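Local coordinates for protein luciferase-like enzymeAMP-CoA-ligase (PDB 4W8O) that probably activates carboxylic acids with ATP as an AMP-forming CoA ligase of the luciferase-like ANL family, although it comes from a nonluminescent mealworm, at residues A[76-81]-A[122-127]; A[97-102]-A[223-228]. All coordinates share one frame; numbering follows the deposited sequence.

Contact 1: A[76-81]-A[122-127]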
# COMPACT_ATOMS: atom_id res chain seq x y z
N CYS A 76 11.11 -4.60 9.33
CA CYS A 76 11.85 -3.35 9.12
C CYS A 76 12.92 -3.53 8.04
O CYS A 76 14.06 -3.93 8.32
CB CYS A 76 12.48 -2.86 10.42
SG CYS A 76 13.12 -1.18 10.27
N SER A 77 12.55 -3.22 6.80
CA SER A 77 13.44 -3.43 5.68
C SER A 77 13.03 -2.59 4.48
O SER A 77 11.84 -2.34 4.26
CB SER A 77 13.45 -4.91 5.29
OG SER A 77 14.21 -5.15 4.12
N THR A 78 14.02 -2.13 3.72
CA THR A 78 13.80 -1.62 2.38
C THR A 78 13.33 -2.77 1.49
O THR A 78 13.31 -3.94 1.90
CB THR A 78 15.07 -0.99 1.79
OG1 THR A 78 16.18 -1.88 1.97
CG2 THR A 78 15.39 0.33 2.46
N ASN A 79 12.94 -2.45 0.27
CA ASN A 79 12.45 -3.46 -0.67
C ASN A 79 13.60 -4.31 -1.22
O ASN A 79 14.67 -3.81 -1.57
CB ASN A 79 11.67 -2.80 -1.81
CG ASN A 79 10.34 -2.22 -1.36
OD1 ASN A 79 9.61 -2.83 -0.59
ND2 ASN A 79 10.02 -1.04 -1.85
N SER A 80 13.36 -5.62 -1.27
CA SER A 80 14.31 -6.59 -1.81
C SER A 80 13.52 -7.78 -2.31
O SER A 80 12.30 -7.81 -2.17
CB SER A 80 15.30 -7.04 -0.73
OG SER A 80 14.66 -7.89 0.21
N LEU A 81 14.19 -8.77 -2.89
CA LEU A 81 13.49 -10.00 -3.28
C LEU A 81 13.09 -10.86 -2.07
O LEU A 81 12.34 -11.82 -2.23
CB LEU A 81 14.34 -10.82 -4.25
CG LEU A 81 14.55 -10.24 -5.64
CD1 LEU A 81 15.43 -11.19 -6.42
CD2 LEU A 81 13.24 -10.01 -6.39
N PHE A 122 11.37 -9.18 11.58
CA PHE A 122 12.36 -9.37 10.51
C PHE A 122 12.99 -8.02 10.18
O PHE A 122 12.28 -7.04 9.93
CB PHE A 122 11.70 -9.95 9.25
CG PHE A 122 11.29 -11.39 9.39
CD1 PHE A 122 10.12 -11.74 10.05
CD2 PHE A 122 12.07 -12.41 8.86
CE1 PHE A 122 9.74 -13.07 10.19
CE2 PHE A 122 11.70 -13.74 8.99
CZ PHE A 122 10.53 -14.07 9.66
N VAL A 123 14.32 -7.98 10.14
CA VAL A 123 15.06 -6.72 9.99
C VAL A 123 16.22 -6.83 8.99
O VAL A 123 16.96 -7.80 9.00
CB VAL A 123 15.58 -6.25 11.36
CG1 VAL A 123 16.71 -7.14 11.86
CG2 VAL A 123 16.07 -4.80 11.29
N GLU A 124 16.36 -5.82 8.14
CA GLU A 124 17.53 -5.70 7.28
C GLU A 124 18.77 -5.43 8.13
O GLU A 124 18.66 -4.84 9.21
CB GLU A 124 17.34 -4.59 6.24
CG GLU A 124 17.17 -3.20 6.85
CD GLU A 124 16.99 -2.08 5.83
OE1 GLU A 124 16.76 -2.36 4.63
OE2 GLU A 124 17.08 -0.91 6.25
N GLU A 125 19.93 -5.84 7.64
CA GLU A 125 21.19 -5.62 8.37
C GLU A 125 21.40 -4.15 8.75
O GLU A 125 21.87 -3.84 9.84
CB GLU A 125 22.39 -6.10 7.54
CG GLU A 125 22.52 -7.61 7.48
CD GLU A 125 23.69 -8.07 6.61
OE1 GLU A 125 24.30 -7.23 5.92
OE2 GLU A 125 24.00 -9.27 6.62
N GLU A 126 21.01 -3.26 7.84
CA GLU A 126 21.24 -1.82 8.01
C GLU A 126 20.38 -1.20 9.11
O GLU A 126 20.66 -0.12 9.60
CB GLU A 126 20.97 -1.08 6.70
CG GLU A 126 21.85 -1.50 5.53
CD GLU A 126 21.42 -2.79 4.84
OE1 GLU A 126 20.39 -3.39 5.23
OE2 GLU A 126 22.14 -3.23 3.91
N SER A 127 19.30 -1.87 9.49
CA SER A 127 18.37 -1.36 10.48
C SER A 127 18.44 -2.18 11.78
O SER A 127 17.63 -1.97 12.69
CB SER A 127 16.94 -1.37 9.90
OG SER A 127 16.82 -0.51 8.78
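Glu124 reaches from the end of one strand to the chain leaving its parallel neighbour, and its OE1 is gripped twice by Thr78. The backbone N of Thr78 gives a nearly straight bond of 2.9 Å to Glu124 OE1, arriving from well above the carboxylate plane, while Thr78 OG1 donates to the same OE1 at 2.8 Å, nearly along its C-O axis. Thr78 can supply both because its OG1 sits between its own N and carbonyl carbon (chi1 48°), on the side of its amide. The glutamate starts from the corresponding torsion (chi1 62°) and then runs extended, long enough to pass Ser77 CA. Its other oxygen, OE2, takes a 2.6 Å bond from Ser127 OG on the anti side, so three donors fix the carboxylate's rotation, and together they would probably favour its charged form. All this lies at the carboxyl ends of two neighbouring parallel strands, 72-76 and 120-124, of the mixed eight-stranded sheet of this ANL-family domain, with Cys76 N bonded to Phe122 O (2.8 Å) and Glu124 N to Cys76 O (3.0 Å). Cys76 and Val123 share one face, where both side chains pack on Ile131 of helix 128-138; Cys76 CB and Val123 CG2 are 4.2 Å apart. Cys76 SG meets Ser127 CB at 3.8 Å. Ser77 OG bonds forward to the next residue's carbonyl, Thr78 O, on an in-plane lone pair, 2.7 Å away.

Contact 2: A[97-102]-A[223-228]; sequences VVNLDP and TTMYWI
Ring-face packing with two bridging waters joins the end of strand 96-99 to the loop that leads into helix 228-239, deep in the molecule. Asp101 CB lies over one face of the Tyr226 ring, 3.6 Å from its centroid and 12° off the normal, a CH-pi contact. The ring is brought there by a CG anti to the backbone N (chi1 174°), and Asn99 O comes to its edge, 3.4 Å from Tyr226 CD1. The other strand-end contact is Asn99 against Met225: the two side chains run side by side, with Asn99 CG 3.5 Å from Met225 CB. In this ANL-family domain the contact joins strand 96-99 of the eight-stranded sheet to the loop after strand 218-221 of the nine-stranded one. One water donates to both Asn99 O and Tyr226 O, the latter at 2.6 Å, tying the backbones together. A second joins donor to acceptor, Trp227 NE1 to Asp101 OD2, which at 4.0 Å are too far apart to bond directly; Asp101 OD1 is meanwhile held by Thr103 N. Tyr226 CD2 lies over one face of the ring of Trp227, the N-cap residue of helix 228-239, whose side chain is about 5 Å from a bound polyether in the pocket that includes Ile228.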
# COMPACT_ATOMS: atom_id res chain seq x y z
N VAL A 97 0.33 -8.67 10.20
CA VAL A 97 1.60 -8.16 9.66
C VAL A 97 1.63 -6.64 9.65
O VAL A 97 0.62 -5.99 9.36
CB VAL A 97 1.94 -8.69 8.25
CG1 VAL A 97 2.05 -10.20 8.27
CG2 VAL A 97 0.92 -8.23 7.20
N VAL A 98 2.80 -6.08 9.97
CA VAL A 98 2.98 -4.64 10.06
C VAL A 98 4.42 -4.26 9.71
O VAL A 98 5.36 -4.94 10.09
CB VAL A 98 2.58 -4.11 11.46
CG1 VAL A 98 3.44 -4.72 12.56
CG2 VAL A 98 2.67 -2.59 11.49
N ASN A 99 4.57 -3.17 8.98
CA ASN A 99 5.89 -2.70 8.56
C ASN A 99 6.31 -1.40 9.25
O ASN A 99 5.48 -0.51 9.46
CB ASN A 99 5.91 -2.53 7.05
CG ASN A 99 5.55 -3.82 6.32
OD1 ASN A 99 6.40 -4.67 6.12
ND2 ASN A 99 4.26 -3.97 5.97
N LEU A 100 7.59 -1.32 9.60
CA LEU A 100 8.18 -0.10 10.13
C LEU A 100 9.07 0.56 9.08
O LEU A 100 9.62 -0.12 8.22
CB LEU A 100 9.02 -0.40 11.36
CG LEU A 100 8.35 -1.21 12.46
CD1 LEU A 100 9.34 -1.44 13.58
CD2 LEU A 100 7.10 -0.53 12.99
N ASP A 101 9.21 1.88 9.16
CA ASP A 101 10.03 2.63 8.22
C ASP A 101 11.46 2.66 8.77
O ASP A 101 11.68 3.17 9.87
CB ASP A 101 9.50 4.06 8.08
CG ASP A 101 10.08 4.81 6.87
OD1 ASP A 101 11.18 4.45 6.37
OD2 ASP A 101 9.43 5.78 6.43
N PRO A 102 12.43 2.13 8.01
CA PRO A 102 13.84 2.15 8.40
C PRO A 102 14.41 3.56 8.59
O PRO A 102 15.42 3.70 9.26
CB PRO A 102 14.55 1.46 7.24
CG PRO A 102 13.51 0.68 6.54
CD PRO A 102 12.24 1.45 6.71
N THR A 223 8.36 3.22 -2.87
CA THR A 223 7.91 3.24 -1.48
C THR A 223 8.11 1.89 -0.82
O THR A 223 7.89 0.85 -1.43
CB THR A 223 6.41 3.58 -1.35
OG1 THR A 223 5.66 2.84 -2.33
CG2 THR A 223 6.18 5.08 -1.54
N THR A 224 8.49 1.93 0.45
CA THR A 224 8.65 0.72 1.26
C THR A 224 7.29 0.24 1.72
O THR A 224 6.28 0.93 1.53
CB THR A 224 9.52 1.01 2.49
OG1 THR A 224 8.92 2.05 3.27
CG2 THR A 224 10.93 1.42 2.08
N MET A 225 7.27 -0.95 2.34
CA MET A 225 6.02 -1.59 2.76
C MET A 225 5.42 -0.95 4.01
O MET A 225 4.31 -1.27 4.42
CB MET A 225 6.24 -3.09 2.98
CG MET A 225 6.61 -3.86 1.72
SD MET A 225 5.29 -3.85 0.48
CE MET A 225 6.19 -4.42 -0.96
N TYR A 226 6.16 -0.03 4.62
CA TYR A 226 5.62 0.86 5.64
C TYR A 226 4.40 1.63 5.14
O TYR A 226 3.43 1.83 5.87
CB TYR A 226 6.70 1.85 6.04
CG TYR A 226 6.27 2.94 6.99
CD1 TYR A 226 6.05 2.66 8.33
CD2 TYR A 226 6.12 4.25 6.55
CE1 TYR A 226 5.67 3.66 9.21
CE2 TYR A 226 5.75 5.26 7.42
CZ TYR A 226 5.53 4.96 8.75
OH TYR A 226 5.16 5.95 9.63
N TRP A 227 4.46 2.05 3.88
CA TRP A 227 3.41 2.87 3.29
C TRP A 227 2.30 2.01 2.72
O TRP A 227 2.56 0.95 2.14
CB TRP A 227 4.00 3.78 2.20
CG TRP A 227 5.07 4.71 2.74
CD1 TRP A 227 6.42 4.56 2.63
CD2 TRP A 227 4.85 5.92 3.48
NE1 TRP A 227 7.07 5.61 3.25
CE2 TRP A 227 6.13 6.45 3.78
CE3 TRP A 227 3.71 6.61 3.91
CZ2 TRP A 227 6.30 7.64 4.50
CZ3 TRP A 227 3.87 7.79 4.63
CH2 TRP A 227 5.16 8.30 4.91
N ILE A 228 1.08 2.47 2.90
CA ILE A 228 -0.10 1.86 2.29
C ILE A 228 0.13 1.56 0.80
O ILE A 228 -0.26 0.51 0.33
CB ILE A 228 -1.35 2.75 2.49
CG1 ILE A 228 -2.62 2.08 1.95
CG2 ILE A 228 -1.18 4.11 1.82
CD1 ILE A 228 -3.07 0.88 2.73
O HOH W 1 3.06 0.74 8.24
O HOH W 2 9.77 6.57 3.96

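Overall arrangement
The centres of contact 1 and contact 2 lie 10 Å apart, and both reach the eight-stranded mixed sheet, in which strands 120-124, 72-76 and 96-99 are consecutive neighbours. Along the chain the segments alternate: 76-81, 97-102, 122-127, then 223-228. Contact 1 joins two strands within that sheet, whereas contact 2 links the end of strand 96-99 to the loop after strand 218-221 of the nine-stranded sheet. They touch directly: Asn79 ND2 probably bonds to Thr223 O, and Pro102 packs on Glu124 and Ser127. The carboxyl ends of three neighbouring strands are thus linked to a loop leading toward the pocket in which a polyether, probably from the crystallisation liquor, is bound.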